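Local coordinates for protein MmcR (Streptomyces lavendulae, PDB 3GWZ) that catalyses the transfer of a methyl group from S-adenosyl-L-methionine to the quinone hydroxyl of demethylmitomycins A and B, the step that gives mitomycins A and B, at residues G347-R352 with V364-A369; P64-Q68 with L109-N113; M217-D222 with R248-C254. One frame throughout, in Å; residues are numbered along the deposited sequence.

In the fold
From the N terminus, contact 2 comes first: 64-68, just after the long helix 32-61, meets 109-113, closing a loop of two helices and short strands within the dimerisation domain. Contact 3 follows in the methyltransferase domain, where helix 215-223 packs against 248-254, the turn that leads from helix 235-247 into strand 254-258. Contact 1 closes last, pairing 347-352 with 364-369 as a hairpin at the C-terminal end. The three stand in series; none nests in or crosses another. Contacts 1 and 3 belong to the same domain, centres about 26 Å apart, whereas contacts 1 and 2 lie on opposite sides of the chain's centre, with centres about 51 Å apart.

Contact 1: residues G347-R352 with V364-A369; sequences GLRVER and VEIRRA
Leu348 to Arg352 pair antiparallel with Val364 to Arg368, forming the C-terminal hairpin of the mixed sheet in this class I methyltransferase domain; strand 348-355 is its edge within the chain, and strand 302-308 flanks the other side of 361-368. The backbone ladder starts at Gly347, whose O takes Ala369 N, and continues through Arg349 and Arg367, which exchange two bonds. A classic beta bulge interrupts it: Glu351 and Arg352 both face Glu365, whose O accepts Glu351 N at 2.7 Å and, weakly, Arg352 N, while Glu365 N returns to Arg352 O. Apolar groups gather on the face carrying Val350 and Ile366: Val350 CG1 meets Val364 CG1 at 3.7 Å, and Leu348 CB lies 3.7 Å from Ile366 CG2. Leu343 of helix 336-344 packs on this cluster. Charged groups occupy the face of Arg349 and Arg367. There Arg349 CD lies over one face of the Arg367 guanidinium, toward its rim, 3.3 Å from Arg367 NH2. Arg352 NE reaches Glu365 OE1 at 2.6 Å in a bent salt bridge, Glu365 OE1 lying 32° out of the Arg352 guanidinium plane; Tyr198 OH holds Glu365 OE2. Bent at chi2 (77°), Glu351 turns its carboxylate across Arg367 in a second salt bridge: Glu351 OE1 lies near the guanidinium plane, 2.7 Å from Arg367 NE, which sits on its syn side but 27° out of the carboxylate plane.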
ATOM      1  N   GLY A 347      21.943 -41.318 -15.189  1.00 25.46           N
ATOM      2  CA  GLY A 347      21.470 -42.495 -14.479  1.00 30.37           C
ATOM      3  C   GLY A 347      20.043 -42.380 -13.966  1.00 25.39           C
ATOM      4  O   GLY A 347      19.666 -43.051 -13.005  1.00 26.13           O
ATOM      5  N   LEU A 348      19.247 -41.530 -14.615  1.00 20.53           N
ATOM      6  CA  LEU A 348      17.870 -41.284 -14.206  1.00 23.92           C
ATOM      7  C   LEU A 348      16.921 -41.546 -15.359  1.00 18.76           C
ATOM      8  O   LEU A 348      17.331 -41.589 -16.513  1.00 22.82           O
ATOM      9  CB  LEU A 348      17.704 -39.832 -13.743  1.00 15.90           C
ATOM     10  CG  LEU A 348      18.515 -39.407 -12.520  1.00 23.06           C
ATOM     11  CD1 LEU A 348      18.407 -37.896 -12.316  1.00 20.05           C
ATOM     12  CD2 LEU A 348      18.071 -40.172 -11.268  1.00 23.03           C
ATOM     13  N   ARG A 349      15.643 -41.707 -15.055  1.00 20.47           N
ATOM     14  CA  ARG A 349      14.669 -41.880 -16.118  1.00 25.76           C
ATOM     15  C   ARG A 349      13.308 -41.313 -15.752  1.00 24.24           C
ATOM     16  O   ARG A 349      12.929 -41.268 -14.577  1.00 24.20           O
ATOM     17  CB  ARG A 349      14.556 -43.356 -16.513  1.00 29.40           C
ATOM     18  CG  ARG A 349      13.878 -44.229 -15.484  1.00 32.92           C
ATOM     19  CD  ARG A 349      13.849 -45.678 -15.966  1.00 40.97           C
ATOM     20  NE  ARG A 349      13.085 -45.824 -17.203  1.00 36.37           N
ATOM     21  CZ  ARG A 349      13.361 -46.711 -18.156  1.00 42.29           C
ATOM     22  NH1 ARG A 349      14.401 -47.526 -18.031  1.00 45.28           N
ATOM     23  NH2 ARG A 349      12.607 -46.773 -19.243  1.00 42.23           N
ATOM     24  N   VAL A 350      12.573 -40.879 -16.769  1.00 20.22           N
ATOM     25  CA  VAL A 350      11.282 -40.255 -16.552  1.00 24.29           C
ATOM     26  C   VAL A 350      10.222 -41.300 -16.246  1.00 27.67           C
ATOM     27  O   VAL A 350      10.057 -42.263 -16.996  1.00 25.64           O
ATOM     28  CB  VAL A 350      10.841 -39.444 -17.781  1.00 26.38           C
ATOM     29  CG1 VAL A 350       9.454 -38.841 -17.553  1.00 23.95           C
ATOM     30  CG2 VAL A 350      11.863 -38.358 -18.089  1.00 25.53           C
ATOM     31  N   GLU A 351       9.507 -41.103 -15.145  1.00 27.41           N
ATOM     32  CA  GLU A 351       8.399 -41.974 -14.788  1.00 28.20           C
ATOM     33  C   GLU A 351       7.130 -41.448 -15.446  1.00 34.31           C
ATOM     34  O   GLU A 351       6.394 -42.189 -16.094  1.00 34.90           O
ATOM     35  CB  GLU A 351       8.226 -42.023 -13.273  1.00 32.84           C
ATOM     36  CG  GLU A 351       7.425 -43.211 -12.773  1.00 44.22           C
ATOM     37  CD  GLU A 351       8.233 -44.500 -12.770  1.00 58.19           C
ATOM     38  OE1 GLU A 351       9.217 -44.594 -13.539  1.00 51.57           O
ATOM     39  OE2 GLU A 351       7.881 -45.417 -11.994  1.00 59.51           O
ATOM     40  N   ARG A 352       6.878 -40.156 -15.282  1.00 28.40           N
ATOM     41  CA  ARG A 352       5.744 -39.521 -15.934  1.00 26.90           C
ATOM     42  C   ARG A 352       5.879 -38.011 -15.851  1.00 27.90           C
ATOM     43  O   ARG A 352       6.719 -37.495 -15.114  1.00 22.25           O
ATOM     44  CB  ARG A 352       4.426 -39.976 -15.303  1.00 36.07           C
ATOM     45  CG  ARG A 352       4.295 -39.642 -13.833  1.00 34.92           C
ATOM     46  CD  ARG A 352       3.176 -40.447 -13.190  1.00 43.91           C
ATOM     47  NE  ARG A 352       3.237 -40.396 -11.733  1.00 41.83           N
ATOM     48  CZ  ARG A 352       2.312 -39.837 -10.959  1.00 50.44           C
ATOM     49  NH1 ARG A 352       1.237 -39.282 -11.502  1.00 58.42           N
ATOM     50  NH2 ARG A 352       2.456 -39.841  -9.639  1.00 51.92           N
ATOM     51  N   VAL A 364       7.941 -33.084 -14.046  1.00 16.27           N
ATOM     52  CA  VAL A 364       8.469 -34.328 -14.571  1.00 15.18           C
ATOM     53  C   VAL A 364       8.948 -35.195 -13.412  1.00 20.37           C
ATOM     54  O   VAL A 364       9.929 -34.868 -12.748  1.00 16.38           O
ATOM     55  CB  VAL A 364       9.603 -34.083 -15.574  1.00 21.30           C
ATOM     56  CG1 VAL A 364      10.056 -35.401 -16.196  1.00 21.97           C
ATOM     57  CG2 VAL A 364       9.135 -33.123 -16.663  1.00 24.56           C
ATOM     58  N   GLU A 365       8.229 -36.286 -13.153  1.00 18.57           N
ATOM     59  CA  GLU A 365       8.584 -37.188 -12.065  1.00 18.31           C
ATOM     60  C   GLU A 365       9.606 -38.209 -12.543  1.00 18.80           C
ATOM     61  O   GLU A 365       9.395 -38.888 -13.549  1.00 19.73           O
ATOM     62  CB  GLU A 365       7.349 -37.908 -11.520  1.00 22.74           C
ATOM     63  CG  GLU A 365       7.690 -38.906 -10.410  1.00 22.26           C
ATOM     64  CD  GLU A 365       6.486 -39.706  -9.945  1.00 33.12           C
ATOM     65  OE1 GLU A 365       5.670 -40.102 -10.801  1.00 38.06           O
ATOM     66  OE2 GLU A 365       6.361 -39.942  -8.725  1.00 34.19           O
ATOM     67  N   ILE A 366      10.698 -38.327 -11.794  1.00 15.71           N
ATOM     68  CA  ILE A 366      11.881 -39.055 -12.234  1.00 16.44           C
ATOM     69  C   ILE A 366      12.378 -40.022 -11.151  1.00 20.81           C
ATOM     70  O   ILE A 366      12.310 -39.723  -9.955  1.00 19.94           O
ATOM     71  CB  ILE A 366      13.001 -38.048 -12.614  1.00 20.28           C
ATOM     72  CG1 ILE A 366      12.582 -37.232 -13.841  1.00 16.76           C
ATOM     73  CG2 ILE A 366      14.328 -38.745 -12.844  1.00 22.25           C
ATOM     74  CD1 ILE A 366      13.110 -35.808 -13.833  1.00 16.04           C
ATOM     75  N   ARG A 367      12.867 -41.185 -11.568  1.00 17.96           N
ATOM     76  CA  ARG A 367      13.431 -42.149 -10.625  1.00 17.53           C
ATOM     77  C   ARG A 367      14.787 -42.615 -11.115  1.00 20.46           C
ATOM     78  O   ARG A 367      15.162 -42.346 -12.257  1.00 26.20           O
ATOM     79  CB  ARG A 367      12.502 -43.353 -10.455  1.00 25.61           C
ATOM     80  CG  ARG A 367      12.269 -44.135 -11.740  1.00 27.55           C
ATOM     81  CD  ARG A 367      11.478 -45.413 -11.482  1.00 40.27           C
ATOM     82  NE  ARG A 367      11.253 -46.163 -12.713  1.00 40.97           N
ATOM     83  CZ  ARG A 367      12.073 -47.101 -13.178  1.00 47.20           C
ATOM     84  NH1 ARG A 367      13.175 -47.413 -12.508  1.00 46.33           N
ATOM     85  NH2 ARG A 367      11.787 -47.729 -14.312  1.00 47.86           N
ATOM     86  N   ARG A 368      15.527 -43.312 -10.259  1.00 23.97           N
ATOM     87  CA  ARG A 368      16.811 -43.860 -10.673  1.00 28.21           C
ATOM     88  C   ARG A 368      16.599 -44.999 -11.660  1.00 31.15           C
ATOM     89  O   ARG A 368      15.647 -45.765 -11.543  1.00 30.84           O
ATOM     90  CB  ARG A 368      17.621 -44.340  -9.472  1.00 33.09           C
ATOM     91  CG  ARG A 368      18.237 -43.217  -8.657  1.00 35.90           C
ATOM     92  CD  ARG A 368      18.861 -43.760  -7.390  1.00 39.54           C
ATOM     93  NE  ARG A 368      19.883 -44.755  -7.692  1.00 42.25           N
ATOM     94  CZ  ARG A 368      20.285 -45.693  -6.841  1.00 52.90           C
ATOM     95  NH1 ARG A 368      19.744 -45.771  -5.630  1.00 44.40           N
ATOM     96  NH2 ARG A 368      21.223 -46.558  -7.206  1.00 52.08           N
ATOM     97  N   ALA A 369      17.492 -45.090 -12.641  1.00 29.16           N
ATOM     98  CA  ALA A 369      17.406 -46.110 -13.674  1.00 31.49           C
ATOM     99  C   ALA A 369      17.767 -47.477 -13.103  1.00 40.38           C
ATOM    100  O   ALA A 369      18.611 -47.576 -12.208  1.00 43.13           O
ATOM    101  CB  ALA A 369      18.330 -45.756 -14.830  1.00 27.21           C
TER

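Contact 2: residues P64-Q68 with L109-N113; sequences PELLQ and LFAQN
Gln112 lays its side chain against the turn 64-68 and gives the contact its one direct hydrogen bond, from NE2 to Pro64 O at 2.8 Å. The N-H points well at the oxygen (160°), and Pro64 O lies close to the plane of the Gln112 amide, although NE2 itself is tilted out of the Pro64 carbonyl plane. Leu67 N reaches the same oxygen from the opposite face, so two donors grip Pro64 O. CG of Gln112 stands anti to the backbone N (chi1 -155°), and a bend at chi2 (79°) folds the amide back toward Pro64. The amide is held at Gln112 OE1 too, hydrogen-bonded to Ser116 OG and 4.0 Å from Pro64 CB.

The turn follows helix 32-61, and Gln112 follows the central strand of a small antiparallel sheet; in the dimerisation domain of this O-methyltransferase family the contact thus ties the turn that follows the long helix to the end of that sheet's central strand. Leu67 CD2 touches Phe110 O at 3.6 Å and Leu67 CD1 comes within 3.9 Å of Ala111 C, while Leu77 of helix 74-81 and Phe101 also pack on this leucine. At the backbone, one water bridges the two segments, donating to Leu67 O at 3.0 Å and accepting from Gln112 N at 2.8 Å.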
ATOM      1  N   PRO A  64       2.705   4.945 -10.388  1.00 21.34           N
ATOM      2  CA  PRO A  64       1.458   4.243 -10.050  1.00 17.80           C
ATOM      3  C   PRO A  64       1.071   4.339  -8.570  1.00 25.72           C
ATOM      4  O   PRO A  64      -0.119   4.445  -8.245  1.00 21.42           O
ATOM      5  CB  PRO A  64       1.768   2.784 -10.416  1.00 20.46           C
ATOM      6  CG  PRO A  64       2.845   2.880 -11.456  1.00 18.85           C
ATOM      7  CD  PRO A  64       3.683   4.042 -11.030  1.00 17.47           C
ATOM      8  N   GLU A  65       2.066   4.300  -7.686  1.00 20.34           N
ATOM      9  CA  GLU A  65       1.811   4.388  -6.250  1.00 28.68           C
ATOM     10  C   GLU A  65       1.233   5.742  -5.857  1.00 28.32           C
ATOM     11  O   GLU A  65       0.524   5.854  -4.857  1.00 25.72           O
ATOM     12  CB  GLU A  65       3.088   4.148  -5.449  1.00 25.15           C
ATOM     13  CG  GLU A  65       3.691   2.774  -5.636  1.00 34.03           C
ATOM     14  CD  GLU A  65       4.765   2.741  -6.707  1.00 36.12           C
ATOM     15  OE1 GLU A  65       5.958   2.725  -6.330  1.00 39.43           O
ATOM     16  OE2 GLU A  65       4.423   2.735  -7.913  1.00 25.82           O
ATOM     17  N   LEU A  66       1.549   6.766  -6.639  1.00 22.44           N
ATOM     18  CA  LEU A  66       1.109   8.130  -6.347  1.00 27.25           C
ATOM     19  C   LEU A  66      -0.303   8.417  -6.849  1.00 23.73           C
ATOM     20  O   LEU A  66      -0.853   9.488  -6.597  1.00 22.94           O
ATOM     21  CB  LEU A  66       2.094   9.145  -6.942  1.00 27.47           C
ATOM     22  CG  LEU A  66       3.491   9.158  -6.323  1.00 23.66           C
ATOM     23  CD1 LEU A  66       4.438  10.024  -7.139  1.00 24.80           C
ATOM     24  CD2 LEU A  66       3.434   9.643  -4.875  1.00 26.29           C
ATOM     25  N   LEU A  67      -0.894   7.460  -7.549  1.00 23.49           N
ATOM     26  CA  LEU A  67      -2.212   7.666  -8.132  1.00 22.00           C
ATOM     27  C   LEU A  67      -3.291   6.831  -7.464  1.00 20.80           C
ATOM     28  O   LEU A  67      -4.362   6.631  -8.035  1.00 25.09           O
ATOM     29  CB  LEU A  67      -2.177   7.379  -9.637  1.00 21.36           C
ATOM     30  CG  LEU A  67      -1.415   8.400 -10.487  1.00 19.61           C
ATOM     31  CD1 LEU A  67      -1.334   7.956 -11.949  1.00 17.23           C
ATOM     32  CD2 LEU A  67      -2.069   9.777 -10.389  1.00 20.37           C
ATOM     33  N   GLN A  68      -3.022   6.343  -6.253  1.00 24.28           N
ATOM     34  CA  GLN A  68      -3.969   5.442  -5.584  1.00 27.22           C
ATOM     35  C   GLN A  68      -5.094   6.183  -4.868  1.00 24.24           C
ATOM     36  O   GLN A  68      -6.063   5.570  -4.424  1.00 29.51           O
ATOM     37  CB  GLN A  68      -3.255   4.516  -4.593  1.00 24.61           C
ATOM     38  CG  GLN A  68      -2.042   3.800  -5.162  1.00 25.94           C
ATOM     39  CD  GLN A  68      -1.384   2.901  -4.135  1.00 33.84           C
ATOM     40  OE1 GLN A  68      -1.860   1.796  -3.873  1.00 27.61           O
ATOM     41  NE2 GLN A  68      -0.286   3.371  -3.541  1.00 26.58           N
ATOM     42  N   LEU A 109      -4.556  16.658 -15.481  1.00 14.12           N
ATOM     43  CA  LEU A 109      -4.755  15.496 -14.619  1.00 20.44           C
ATOM     44  C   LEU A 109      -4.506  14.150 -15.294  1.00 18.39           C
ATOM     45  O   LEU A 109      -4.832  13.952 -16.461  1.00 18.99           O
ATOM     46  CB  LEU A 109      -6.175  15.505 -14.054  1.00 18.02           C
ATOM     47  CG  LEU A 109      -6.449  16.609 -13.039  1.00 20.52           C
ATOM     48  CD1 LEU A 109      -7.932  16.640 -12.714  1.00 21.86           C
ATOM     49  CD2 LEU A 109      -5.617  16.379 -11.788  1.00 19.61           C
ATOM     50  N   PHE A 110      -3.939  13.226 -14.530  1.00 17.43           N
ATOM     51  CA  PHE A 110      -3.800  11.846 -14.955  1.00 17.82           C
ATOM     52  C   PHE A 110      -4.327  10.933 -13.860  1.00 17.19           C
ATOM     53  O   PHE A 110      -4.318  11.305 -12.690  1.00 19.12           O
ATOM     54  CB  PHE A 110      -2.332  11.535 -15.263  1.00 17.51           C
ATOM     55  CG  PHE A 110      -1.815  12.258 -16.461  1.00 15.58           C
ATOM     56  CD1 PHE A 110      -1.843  11.658 -17.709  1.00 18.13           C
ATOM     57  CD2 PHE A 110      -1.327  13.548 -16.351  1.00 18.00           C
ATOM     58  CE1 PHE A 110      -1.369  12.331 -18.831  1.00 16.22           C
ATOM     59  CE2 PHE A 110      -0.860  14.220 -17.458  1.00 21.87           C
ATOM     60  CZ  PHE A 110      -0.885  13.608 -18.701  1.00 14.94           C
ATOM     61  N   ALA A 111      -4.791   9.746 -14.239  1.00 18.42           N
ATOM     62  CA  ALA A 111      -5.402   8.822 -13.282  1.00 20.63           C
ATOM     63  C   ALA A 111      -4.930   7.391 -13.473  1.00 23.54           C
ATOM     64  O   ALA A 111      -4.489   7.008 -14.554  1.00 18.18           O
ATOM     65  CB  ALA A 111      -6.922   8.872 -13.387  1.00 19.14           C
ATOM     66  N   GLN A 112      -5.039   6.603 -12.413  1.00 16.21           N
ATOM     67  CA  GLN A 112      -4.824   5.170 -12.497  1.00 19.23           C
ATOM     68  C   GLN A 112      -5.844   4.573 -13.444  1.00 24.67           C
ATOM     69  O   GLN A 112      -6.982   5.022 -13.476  1.00 21.90           O
ATOM     70  CB  GLN A 112      -5.047   4.541 -11.125  1.00 22.49           C
ATOM     71  CG  GLN A 112      -4.323   3.228 -10.909  1.00 19.74           C
ATOM     72  CD  GLN A 112      -2.870   3.459 -10.579  1.00 21.92           C
ATOM     73  OE1 GLN A 112      -2.038   3.666 -11.470  1.00 21.16           O
ATOM     74  NE2 GLN A 112      -2.553   3.449  -9.289  1.00 19.96           N
ATOM     75  N   ASN A 113      -5.440   3.565 -14.209  1.00 15.89           N
ATOM     76  CA  ASN A 113      -6.399   2.700 -14.896  1.00 19.43           C
ATOM     77  C   ASN A 113      -6.048   1.230 -14.714  1.00 17.61           C
ATOM     78  O   ASN A 113      -5.131   0.904 -13.962  1.00 21.90           O
ATOM     79  CB  ASN A 113      -6.567   3.063 -16.382  1.00 20.04           C
ATOM     80  CG  ASN A 113      -5.310   2.809 -17.213  1.00 17.90           C
ATOM     81  OD1 ASN A 113      -4.292   2.299 -16.723  1.00 18.35           O
ATOM     82  ND2 ASN A 113      -5.384   3.172 -18.487  1.00 13.80           N
TER
HETATM   83  O   HOH W   1      -6.081   7.943 -10.142  1.00 21.17           O

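Contact 3: residues M217-D222 with R248-C254; sequences MAAVLD and RGLADRC. With CA (calcium ion), chain E.
Helix 215-223 of the Rossmann-like methyltransferase domain packs against the turn between helix 235-247 and strand 254-258, with Ala218, Leu221 and Asp222 meeting Arg248, Leu250 and Arg253. Helix 235-247 ends in a Schellman motif with Gly249 at C-prime, and the turn beyond it brings Leu250 against the neighbouring helix. Leu250 CD1 lies 3.7 Å from Ala218 CA, and its CD2 rests against Leu221 CB. Leu221 CD1 touches Cys254 CB, and Cys254 SG meets Met217 CG (a selenomethionine) at 3.5 Å.

Two arginines bracket this apolar centre. Ala218 CB sits over the middle of the Arg248 guanidinium, 3.4 Å from CZ, while Asp222 OD2 lies at the edge in its plane and accepts NH2 at 3.2 Å in a salt bridge. A water joins that same OD2 to Arg248 NE, so the carboxylate is linked to the guanidinium both directly and through water. Arg253 turns at chi3 (64°) and grips Leu221 O end-on with NH2 at 3.0 Å and NH1 at 3.1 Å, both from one face of the carbonyl and rather bent; NH2 also bonds Leu227 O.

On the outer side of the turn, Asp252 OD2 binds a calcium ion at 2.9 Å, together with two waters and Asp107 of the second subunit. One of these waters also donates to Gly249 O and Asp252 OD1. Helices 215-223 and 235-247 connect the adjacent parallel strands 205-209, 228-233 and 254-258, successive beta-alpha-beta crossovers of the class I AdoMet-dependent methyltransferase fold.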
HETATM    1  N   MSE A 217       8.716 -24.848  -1.103  1.00 15.09           N
HETATM    2  CA  MSE A 217       8.810 -25.702   0.086  1.00 14.83           C
HETATM    3  C   MSE A 217       7.710 -25.345   1.097  1.00 19.81           C
HETATM    4  O   MSE A 217       7.122 -26.232   1.726  1.00 18.42           O
HETATM    5  CB  MSE A 217      10.200 -25.609   0.733  1.00 12.77           C
HETATM    6  CG  MSE A 217      10.436 -26.603   1.873  1.00 24.94           C
HETATM    7 SE   MSE A 217      10.594 -28.422   1.206  0.68 38.53          SE
HETATM    8  CE  MSE A 217       8.714 -28.892   1.095  1.00 28.86           C
ATOM      9  N   ALA A 218       7.428 -24.052   1.245  1.00 17.52           N
ATOM     10  CA  ALA A 218       6.405 -23.608   2.191  1.00 17.26           C
ATOM     11  C   ALA A 218       5.026 -24.136   1.815  1.00 16.73           C
ATOM     12  O   ALA A 218       4.296 -24.629   2.664  1.00 17.12           O
ATOM     13  CB  ALA A 218       6.392 -22.068   2.318  1.00 12.37           C
ATOM     14  N   ALA A 219       4.679 -24.049   0.535  1.00 16.58           N
ATOM     15  CA  ALA A 219       3.379 -24.517   0.059  1.00 18.03           C
ATOM     16  C   ALA A 219       3.216 -26.026   0.248  1.00 18.54           C
ATOM     17  O   ALA A 219       2.174 -26.499   0.708  1.00 21.25           O
ATOM     18  CB  ALA A 219       3.194 -24.150  -1.399  1.00 14.96           C
ATOM     19  N   VAL A 220       4.249 -26.775  -0.116  1.00 14.13           N
ATOM     20  CA  VAL A 220       4.226 -28.226   0.026  1.00 16.51           C
ATOM     21  C   VAL A 220       4.164 -28.651   1.502  1.00 19.82           C
ATOM     22  O   VAL A 220       3.409 -29.556   1.856  1.00 18.05           O
ATOM     23  CB  VAL A 220       5.422 -28.895  -0.703  1.00 19.86           C
ATOM     24  CG1 VAL A 220       5.445 -30.398  -0.449  1.00 17.61           C
ATOM     25  CG2 VAL A 220       5.337 -28.627  -2.192  1.00 16.61           C
ATOM     26  N   LEU A 221       4.936 -27.989   2.359  1.00 17.04           N
ATOM     27  CA  LEU A 221       4.902 -28.293   3.783  1.00 16.98           C
ATOM     28  C   LEU A 221       3.526 -27.985   4.371  1.00 21.07           C
ATOM     29  O   LEU A 221       2.971 -28.792   5.116  1.00 21.01           O
ATOM     30  CB  LEU A 221       5.993 -27.542   4.547  1.00 14.64           C
ATOM     31  CG  LEU A 221       7.437 -27.934   4.210  1.00 18.35           C
ATOM     32  CD1 LEU A 221       8.401 -27.011   4.912  1.00 20.32           C
ATOM     33  CD2 LEU A 221       7.724 -29.400   4.572  1.00 18.78           C
ATOM     34  N   ASP A 222       2.970 -26.826   4.032  1.00 17.02           N
ATOM     35  CA  ASP A 222       1.642 -26.471   4.521  1.00 20.40           C
ATOM     36  C   ASP A 222       0.625 -27.541   4.128  1.00 24.84           C
ATOM     37  O   ASP A 222      -0.231 -27.920   4.927  1.00 24.08           O
ATOM     38  CB  ASP A 222       1.198 -25.108   3.979  1.00 22.60           C
ATOM     39  CG  ASP A 222       1.853 -23.947   4.702  1.00 24.80           C
ATOM     40  OD1 ASP A 222       2.360 -24.149   5.825  1.00 26.13           O
ATOM     41  OD2 ASP A 222       1.864 -22.831   4.143  1.00 27.51           O
ATOM     42  N   ARG A 248       6.486 -17.739   8.389  1.00 16.61           N
ATOM     43  CA  ARG A 248       5.290 -18.515   8.089  1.00 14.09           C
ATOM     44  C   ARG A 248       5.136 -19.707   9.047  1.00 16.16           C
ATOM     45  O   ARG A 248       4.303 -20.582   8.841  1.00 17.37           O
ATOM     46  CB  ARG A 248       5.258 -18.938   6.615  1.00 18.66           C
ATOM     47  CG  ARG A 248       4.750 -17.803   5.702  1.00 17.66           C
ATOM     48  CD  ARG A 248       4.911 -18.102   4.228  1.00 19.86           C
ATOM     49  NE  ARG A 248       4.089 -19.233   3.793  1.00 20.85           N
ATOM     50  CZ  ARG A 248       3.989 -19.632   2.530  1.00 22.93           C
ATOM     51  NH1 ARG A 248       4.651 -18.980   1.584  1.00 21.67           N
ATOM     52  NH2 ARG A 248       3.225 -20.676   2.210  1.00 20.12           N
ATOM     53  N   GLY A 249       5.938 -19.716  10.104  1.00 13.95           N
ATOM     54  CA  GLY A 249       5.816 -20.723  11.149  1.00 18.28           C
ATOM     55  C   GLY A 249       6.328 -22.096  10.752  1.00 22.14           C
ATOM     56  O   GLY A 249       5.845 -23.118  11.250  1.00 20.39           O
ATOM     57  N   LEU A 250       7.311 -22.134   9.858  1.00 17.79           N
ATOM     58  CA  LEU A 250       7.768 -23.419   9.329  1.00 19.42           C
ATOM     59  C   LEU A 250       9.233 -23.737   9.642  1.00 20.39           C
ATOM     60  O   LEU A 250       9.772 -24.731   9.149  1.00 21.10           O
ATOM     61  CB  LEU A 250       7.522 -23.491   7.820  1.00 14.80           C
ATOM     62  CG  LEU A 250       6.066 -23.651   7.377  1.00 20.29           C
ATOM     63  CD1 LEU A 250       5.933 -23.366   5.885  1.00 18.84           C
ATOM     64  CD2 LEU A 250       5.570 -25.054   7.704  1.00 20.14           C
ATOM     65  N   ALA A 251       9.863 -22.911  10.473  1.00 19.94           N
ATOM     66  CA  ALA A 251      11.278 -23.089  10.804  1.00 21.37           C
ATOM     67  C   ALA A 251      11.579 -24.430  11.468  1.00 21.59           C
ATOM     68  O   ALA A 251      12.666 -24.975  11.294  1.00 20.86           O
ATOM     69  CB  ALA A 251      11.782 -21.944  11.672  1.00 22.15           C
ATOM     70  N   ASP A 252      10.641 -24.969  12.236  1.00 21.26           N
ATOM     71  CA  ASP A 252      10.899 -26.265  12.868  1.00 22.17           C
ATOM     72  C   ASP A 252      10.613 -27.448  11.935  1.00 28.66           C
ATOM     73  O   ASP A 252      10.782 -28.604  12.322  1.00 23.80           O
ATOM     74  CB  ASP A 252      10.141 -26.409  14.195  1.00 25.18           C
ATOM     75  CG  ASP A 252       8.637 -26.370  14.021  1.00 35.74           C
ATOM     76  OD1 ASP A 252       8.165 -26.141  12.884  1.00 37.03           O
ATOM     77  OD2 ASP A 252       7.922 -26.557  15.032  1.00 44.11           O
ATOM     78  N   ARG A 253      10.185 -27.164  10.707  1.00 21.36           N
ATOM     79  CA  ARG A 253       9.900 -28.236   9.752  1.00 22.76           C
ATOM     80  C   ARG A 253      10.795 -28.178   8.515  1.00 23.07           C
ATOM     81  O   ARG A 253      10.752 -29.068   7.666  1.00 22.15           O
ATOM     82  CB  ARG A 253       8.431 -28.220   9.325  1.00 22.04           C
ATOM     83  CG  ARG A 253       7.463 -28.688  10.408  1.00 23.00           C
ATOM     84  CD  ARG A 253       6.030 -28.650   9.910  1.00 17.77           C
ATOM     85  NE  ARG A 253       5.816 -29.581   8.807  1.00 21.09           N
ATOM     86  CZ  ARG A 253       4.839 -29.456   7.918  1.00 17.56           C
ATOM     87  NH1 ARG A 253       3.995 -28.430   8.005  1.00 19.19           N
ATOM     88  NH2 ARG A 253       4.712 -30.347   6.939  1.00 19.80           N
ATOM     89  N   CYS A 254      11.596 -27.130   8.402  1.00 19.96           N
ATOM     90  CA  CYS A 254      12.465 -27.004   7.236  1.00 22.57           C
ATOM     91  C   CYS A 254      13.863 -26.558   7.634  1.00 20.76           C
ATOM     92  O   CYS A 254      14.056 -25.477   8.178  1.00 25.87           O
ATOM     93  CB  CYS A 254      11.866 -26.039   6.206  1.00 22.62           C
ATOM     94  SG  CYS A 254      12.669 -26.109   4.551  1.00 22.33           S
TER
HETATM   95 CA    CA E 350       5.402 -26.787  13.718  1.00 36.85          CA
HETATM   96  O   HOH W   2       2.557 -22.871   8.128  1.00 25.07           O
HETATM   97  O   HOH W   3       2.037 -20.449   5.205  1.00 27.91           O
HETATM   98  O   HOH W   4       5.651 -25.945  11.282  1.00 30.49           O
HETATM   99  O   HOH W   5       6.051 -29.279  13.673  1.00 32.56           O